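Local coordinates for protein peptidase S8 and S53, subtilisin, kexin, sedolisin (Mycobacterium smegmatis, PDB 4KG7) that probably acts as a serine endopeptidase of the subtilisin family, the mycosin protease belonging to the ESX-3 type VII secretion system, at residues V4-P15 with W243-Q256. Sequence-based numbering, arbitrary orientation.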
loop_
_atom_site.group_PDB
_atom_site.type_symbol
_atom_site.label_atom_id
_atom_site.label_comp_id
_atom_site.label_asym_id
_atom_site.label_seq_id
_atom_site.Cartn_x
_atom_site.Cartn_y
_atom_site.Cartn_z
ATOM N N VAL A 4 -9.767 -23.344 -3.506
ATOM C CA VAL A 4 -8.988 -22.113 -3.140
ATOM C C VAL A 4 -8.388 -22.264 -1.746
ATOM O O VAL A 4 -9.099 -22.437 -0.750
ATOM C CB VAL A 4 -9.844 -20.829 -3.180
ATOM C CG1 VAL A 4 -8.976 -19.597 -2.933
ATOM C CG2 VAL A 4 -10.569 -20.712 -4.513
ATOM N N SER A 5 -7.066 -22.210 -1.687
ATOM C CA SER A 5 -6.347 -22.456 -0.447
ATOM C C SER A 5 -5.225 -21.444 -0.347
ATOM O O SER A 5 -4.831 -20.856 -1.358
ATOM C CB SER A 5 -5.785 -23.879 -0.443
ATOM O OG SER A 5 -5.144 -24.146 -1.677
ATOM N N PRO A 6 -4.709 -21.214 0.866
ATOM C CA PRO A 6 -3.642 -20.229 0.961
ATOM C C PRO A 6 -2.459 -20.557 0.024
ATOM O O PRO A 6 -2.083 -21.740 -0.083
ATOM C CB PRO A 6 -3.247 -20.295 2.444
ATOM C CG PRO A 6 -4.458 -20.835 3.143
ATOM C CD PRO A 6 -5.005 -21.834 2.171
ATOM N N PRO A 7 -1.890 -19.539 -0.669
ATOM C CA PRO A 7 -0.822 -19.815 -1.626
ATOM C C PRO A 7 0.464 -20.237 -0.916
ATOM O O PRO A 7 0.676 -19.915 0.243
ATOM C CB PRO A 7 -0.651 -18.492 -2.371
ATOM C CG PRO A 7 -1.058 -17.465 -1.380
ATOM C CD PRO A 7 -2.222 -18.097 -0.648
ATOM N N GLN A 8 1.266 -21.007 -1.625
ATOM C CA GLN A 8 2.501 -21.545 -1.103
ATOM C C GLN A 8 3.545 -21.387 -2.172
ATOM O O GLN A 8 3.285 -21.708 -3.340
ATOM C CB GLN A 8 2.272 -23.019 -0.848
ATOM C CG GLN A 8 3.100 -23.617 0.248
ATOM C CD GLN A 8 2.424 -24.849 0.777
ATOM O OE1 GLN A 8 1.888 -25.646 0.002
ATOM N NE2 GLN A 8 2.415 -25.009 2.094
ATOM N N VAL A 9 4.740 -20.940 -1.793
ATOM C CA VAL A 9 5.839 -20.850 -2.747
ATOM C C VAL A 9 6.212 -22.228 -3.264
ATOM O O VAL A 9 6.067 -23.228 -2.558
ATOM C CB VAL A 9 7.113 -20.177 -2.170
ATOM C CG1 VAL A 9 6.851 -18.714 -1.846
ATOM C CG2 VAL A 9 7.646 -20.932 -0.957
ATOM N N ASP A 10 6.675 -22.263 -4.506
ATOM C CA ASP A 10 7.279 -23.461 -5.089
ATOM C C ASP A 10 8.784 -23.334 -4.878
ATOM O O ASP A 10 9.395 -22.439 -5.438
ATOM C CB ASP A 10 6.923 -23.513 -6.575
ATOM C CG ASP A 10 7.523 -24.713 -7.308
ATOM O OD1 ASP A 10 8.456 -25.367 -6.803
ATOM O OD2 ASP A 10 7.063 -24.945 -8.442
ATOM N N PRO A 11 9.380 -24.196 -4.032
ATOM C CA PRO A 11 10.812 -24.011 -3.732
ATOM C C PRO A 11 11.754 -24.166 -4.931
ATOM O O PRO A 11 12.897 -23.733 -4.844
ATOM C CB PRO A 11 11.106 -25.058 -2.650
ATOM C CG PRO A 11 9.942 -25.973 -2.634
ATOM C CD PRO A 11 8.771 -25.289 -3.262
ATOM N N GLN A 12 11.281 -24.733 -6.034
ATOM C CA GLN A 12 12.068 -24.818 -7.265
ATOM C C GLN A 12 12.098 -23.519 -8.072
ATOM O O GLN A 12 12.859 -23.409 -9.034
ATOM C CB GLN A 12 11.511 -25.924 -8.171
ATOM C CG GLN A 12 11.586 -27.306 -7.553
ATOM C CD GLN A 12 13.006 -27.661 -7.154
ATOM O OE1 GLN A 12 13.919 -27.622 -7.986
ATOM N NE2 GLN A 12 13.210 -27.989 -5.877
ATOM N N ILE A 13 11.254 -22.552 -7.717
ATOM C CA ILE A 13 11.167 -21.315 -8.470
ATOM C C ILE A 13 11.954 -20.188 -7.782
ATOM O O ILE A 13 11.694 -19.831 -6.611
ATOM C CB ILE A 13 9.704 -20.898 -8.680
ATOM C CG1 ILE A 13 8.923 -22.006 -9.411
ATOM C CG2 ILE A 13 9.631 -19.562 -9.414
ATOM C CD1 ILE A 13 9.350 -22.324 -10.838
ATOM N N ALA A 14 12.917 -19.639 -8.515
ATOM C CA ALA A 14 13.758 -18.557 -7.996
ATOM C C ALA A 14 13.032 -17.213 -7.990
ATOM O O ALA A 14 12.139 -16.987 -8.792
ATOM C CB ALA A 14 15.030 -18.443 -8.809
ATOM N N PRO A 15 13.421 -16.315 -7.083
ATOM C CA PRO A 15 12.909 -14.964 -7.252
ATOM C C PRO A 15 13.425 -14.374 -8.568
ATOM O O PRO A 15 14.464 -14.814 -9.077
ATOM C CB PRO A 15 13.443 -14.218 -6.030
ATOM C CG PRO A 15 14.527 -15.034 -5.469
ATOM C CD PRO A 15 14.373 -16.432 -5.970
ATOM N N TRP A 243 -10.938 -19.221 3.609
ATOM C CA TRP A 243 -10.189 -19.285 2.363
ATOM C C TRP A 243 -10.966 -20.065 1.310
ATOM O O TRP A 243 -10.909 -19.729 0.141
ATOM C CB TRP A 243 -8.813 -19.936 2.570
ATOM C CG TRP A 243 -7.821 -19.043 3.250
ATOM C CD1 TRP A 243 -7.643 -18.887 4.596
ATOM C CD2 TRP A 243 -6.852 -18.185 2.622
ATOM N NE1 TRP A 243 -6.654 -17.989 4.840
ATOM C CE2 TRP A 243 -6.136 -17.547 3.655
ATOM C CE3 TRP A 243 -6.514 -17.907 1.295
ATOM C CZ2 TRP A 243 -5.088 -16.632 3.404
ATOM C CZ3 TRP A 243 -5.465 -16.982 1.049
ATOM C CH2 TRP A 243 -4.782 -16.370 2.094
ATOM N N ASN A 244 -11.661 -21.121 1.731
ATOM C CA ASN A 244 -12.341 -22.028 0.779
ATOM C C ASN A 244 -13.390 -21.280 -0.043
ATOM O O ASN A 244 -13.643 -21.613 -1.210
ATOM C CB ASN A 244 -13.038 -23.175 1.513
ATOM C CG ASN A 244 -12.069 -24.176 2.122
ATOM O OD1 ASN A 244 -10.855 -24.132 1.902
ATOM N ND2 ASN A 244 -12.609 -25.075 2.915
ATOM N N GLY A 245 -14.008 -20.282 0.570
ATOM C CA GLY A 245 -15.070 -19.519 -0.059
ATOM C C GLY A 245 -14.616 -18.373 -0.938
ATOM O O GLY A 245 -15.442 -17.701 -1.529
ATOM N N VAL A 246 -13.314 -18.130 -1.046
ATOM C CA VAL A 246 -12.835 -16.966 -1.802
ATOM C C VAL A 246 -13.252 -17.033 -3.264
ATOM O O VAL A 246 -13.089 -18.072 -3.904
ATOM C CB VAL A 246 -11.308 -16.836 -1.695
ATOM C CG1 VAL A 246 -10.763 -15.842 -2.704
ATOM C CG2 VAL A 246 -10.971 -16.384 -0.283
ATOM N N THR A 247 -13.796 -15.923 -3.768
ATOM C CA THR A 247 -14.151 -15.785 -5.175
ATOM C C THR A 247 -13.298 -14.729 -5.888
ATOM O O THR A 247 -13.230 -14.745 -7.122
ATOM C CB THR A 247 -15.632 -15.406 -5.346
ATOM O OG1 THR A 247 -15.893 -14.132 -4.720
ATOM C CG2 THR A 247 -16.542 -16.450 -4.773
ATOM N N SER A 248 -12.703 -13.804 -5.121
ATOM C CA SER A 248 -11.945 -12.690 -5.689
ATOM C C SER A 248 -10.640 -12.587 -4.931
ATOM O O SER A 248 -10.651 -12.350 -3.719
ATOM C CB SER A 248 -12.748 -11.406 -5.503
ATOM O OG SER A 248 -12.099 -10.274 -6.051
ATOM N N VAL A 249 -9.545 -12.813 -5.639
ATOM C CA VAL A 249 -8.203 -12.863 -5.044
ATOM C C VAL A 249 -7.559 -11.492 -5.125
ATOM O O VAL A 249 -7.417 -10.950 -6.208
ATOM C CB VAL A 249 -7.316 -13.893 -5.756
ATOM C CG1 VAL A 249 -5.891 -13.877 -5.226
ATOM C CG2 VAL A 249 -7.918 -15.290 -5.606
ATOM N N SER A 250 -7.176 -10.959 -3.976
ATOM C CA SER A 250 -6.499 -9.669 -3.924
ATOM C C SER A 250 -4.988 -9.887 -3.872
ATOM O O SER A 250 -4.493 -10.593 -3.005
ATOM C CB SER A 250 -6.946 -8.904 -2.692
ATOM O OG SER A 250 -6.262 -7.673 -2.572
ATOM N N ILE A 251 -4.289 -9.301 -4.832
ATOM C CA ILE A 251 -2.862 -9.511 -5.080
ATOM C C ILE A 251 -2.118 -8.200 -4.803
ATOM O O ILE A 251 -2.467 -7.145 -5.349
ATOM C CB ILE A 251 -2.641 -9.964 -6.541
ATOM C CG1 ILE A 251 -3.479 -11.213 -6.888
ATOM C CG2 ILE A 251 -1.187 -10.254 -6.806
ATOM C CD1 ILE A 251 -3.821 -11.329 -8.351
ATOM N N PRO A 252 -1.020 -8.245 -4.018
ATOM C CA PRO A 252 -0.370 -9.399 -3.409
ATOM C C PRO A 252 -0.841 -9.796 -1.997
ATOM O O PRO A 252 -0.221 -10.653 -1.361
ATOM C CB PRO A 252 1.087 -8.935 -3.373
ATOM C CG PRO A 252 0.962 -7.495 -2.994
ATOM C CD PRO A 252 -0.240 -7.013 -3.775
ATOM N N SER A 253 -1.931 -9.207 -1.512
ATOM C CA SER A 253 -2.429 -9.509 -0.154
ATOM C C SER A 253 -2.561 -10.977 0.169
ATOM O O SER A 253 -2.322 -11.385 1.308
ATOM C CB SER A 253 -3.786 -8.842 0.107
ATOM O OG SER A 253 -3.635 -7.470 0.393
ATOM N N TRP A 254 -2.974 -11.791 -0.794
ATOM C CA TRP A 254 -3.210 -13.197 -0.464
ATOM C C TRP A 254 -1.938 -13.967 -0.156
ATOM O O TRP A 254 -2.009 -15.053 0.386
ATOM C CB TRP A 254 -4.078 -13.872 -1.501
ATOM C CG TRP A 254 -3.377 -14.301 -2.727
ATOM C CD1 TRP A 254 -2.441 -13.620 -3.444
ATOM C CD2 TRP A 254 -3.594 -15.532 -3.398
ATOM N NE1 TRP A 254 -2.053 -14.369 -4.534
ATOM C CE2 TRP A 254 -2.754 -15.543 -4.533
ATOM C CE3 TRP A 254 -4.431 -16.627 -3.161
ATOM C CZ2 TRP A 254 -2.721 -16.615 -5.428
ATOM C CZ3 TRP A 254 -4.396 -17.705 -4.044
ATOM C CH2 TRP A 254 -3.543 -17.689 -5.170
ATOM N N TRP A 255 -0.776 -13.362 -0.425
ATOM C CA TRP A 255 0.515 -13.998 -0.143
ATOM C C TRP A 255 0.900 -13.901 1.331
ATOM O O TRP A 255 1.976 -13.434 1.682
ATOM C CB TRP A 255 1.621 -13.449 -1.083
ATOM C CG TRP A 255 1.670 -14.175 -2.372
ATOM C CD1 TRP A 255 1.253 -13.742 -3.607
ATOM C CD2 TRP A 255 2.142 -15.500 -2.555
ATOM N NE1 TRP A 255 1.473 -14.725 -4.546
ATOM C CE2 TRP A 255 2.019 -15.817 -3.924
ATOM C CE3 TRP A 255 2.701 -16.441 -1.691
ATOM C CZ2 TRP A 255 2.390 -17.059 -4.428
ATOM C CZ3 TRP A 255 3.081 -17.671 -2.195
ATOM C CH2 TRP A 255 2.926 -17.968 -3.545
ATOM N N GLN A 256 0.062 -14.464 2.193
ATOM C CA GLN A 256 0.399 -14.677 3.576
ATOM C C GLN A 256 1.480 -15.771 3.633
ATOM O O GLN A 256 1.455 -16.731 2.842
ATOM C CB GLN A 256 -0.876 -15.083 4.334
ATOM C CG GLN A 256 -1.947 -14.013 4.265
ATOM C CD GLN A 256 -1.454 -12.702 4.802
ATOM O OE1 GLN A 256 -1.049 -12.638 5.952
ATOM N NE2 GLN A 256 -1.357 -11.697 3.948
HETATM O O HOH W 1 -0.651 -18.273 2.255
HETATM O O HOH W 2 2.706 -18.926 1.799
#
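Two waters sit between the carbonyl O of Pro7 and the carbonyl O of Gln256, each within hydrogen-bonding distance of both; water 2 lies 2.7 Å from Pro7 O and 2.7 Å from Gln256 O. No direct hydrogen bond links the segments, and the two waters mediate polar contact where the irregular N-terminal extension crosses the surface of the subtilisin fold. Apolar contact does the rest, with two consecutive prolines fitted against three tryptophans. Pro6 CG stands over the five-membered ring of Trp243, a CH-pi contact of 3.6 Å to the centroid and 11° off the normal. The next ring, Pro7, wedges between two indoles: CB sits over the six-membered ring of Trp255, and CG lies over that of Trp254, 3.9 Å from its centroid. With CG of Trp254 between its backbone N and carbonyl carbon (chi1 80°), the indole is sandwiched between Pro7 and Val249 CG1 of strand 248-251, which packs on the opposite face. NE1 of Trp254 and NE1 of Trp255 both donate to Gln192 OE1, a shared acceptor tying the two indoles together. Beyond Pro7, the extension passes along the rim of Trp255, where CZ3 at the ring edge meets Val9 N in the ring plane. At the other end, Val4 packs against the type I turn 243-246, with CG2 3.7 Å from Val246 O and CG1 3.8 Å from Val246 CB.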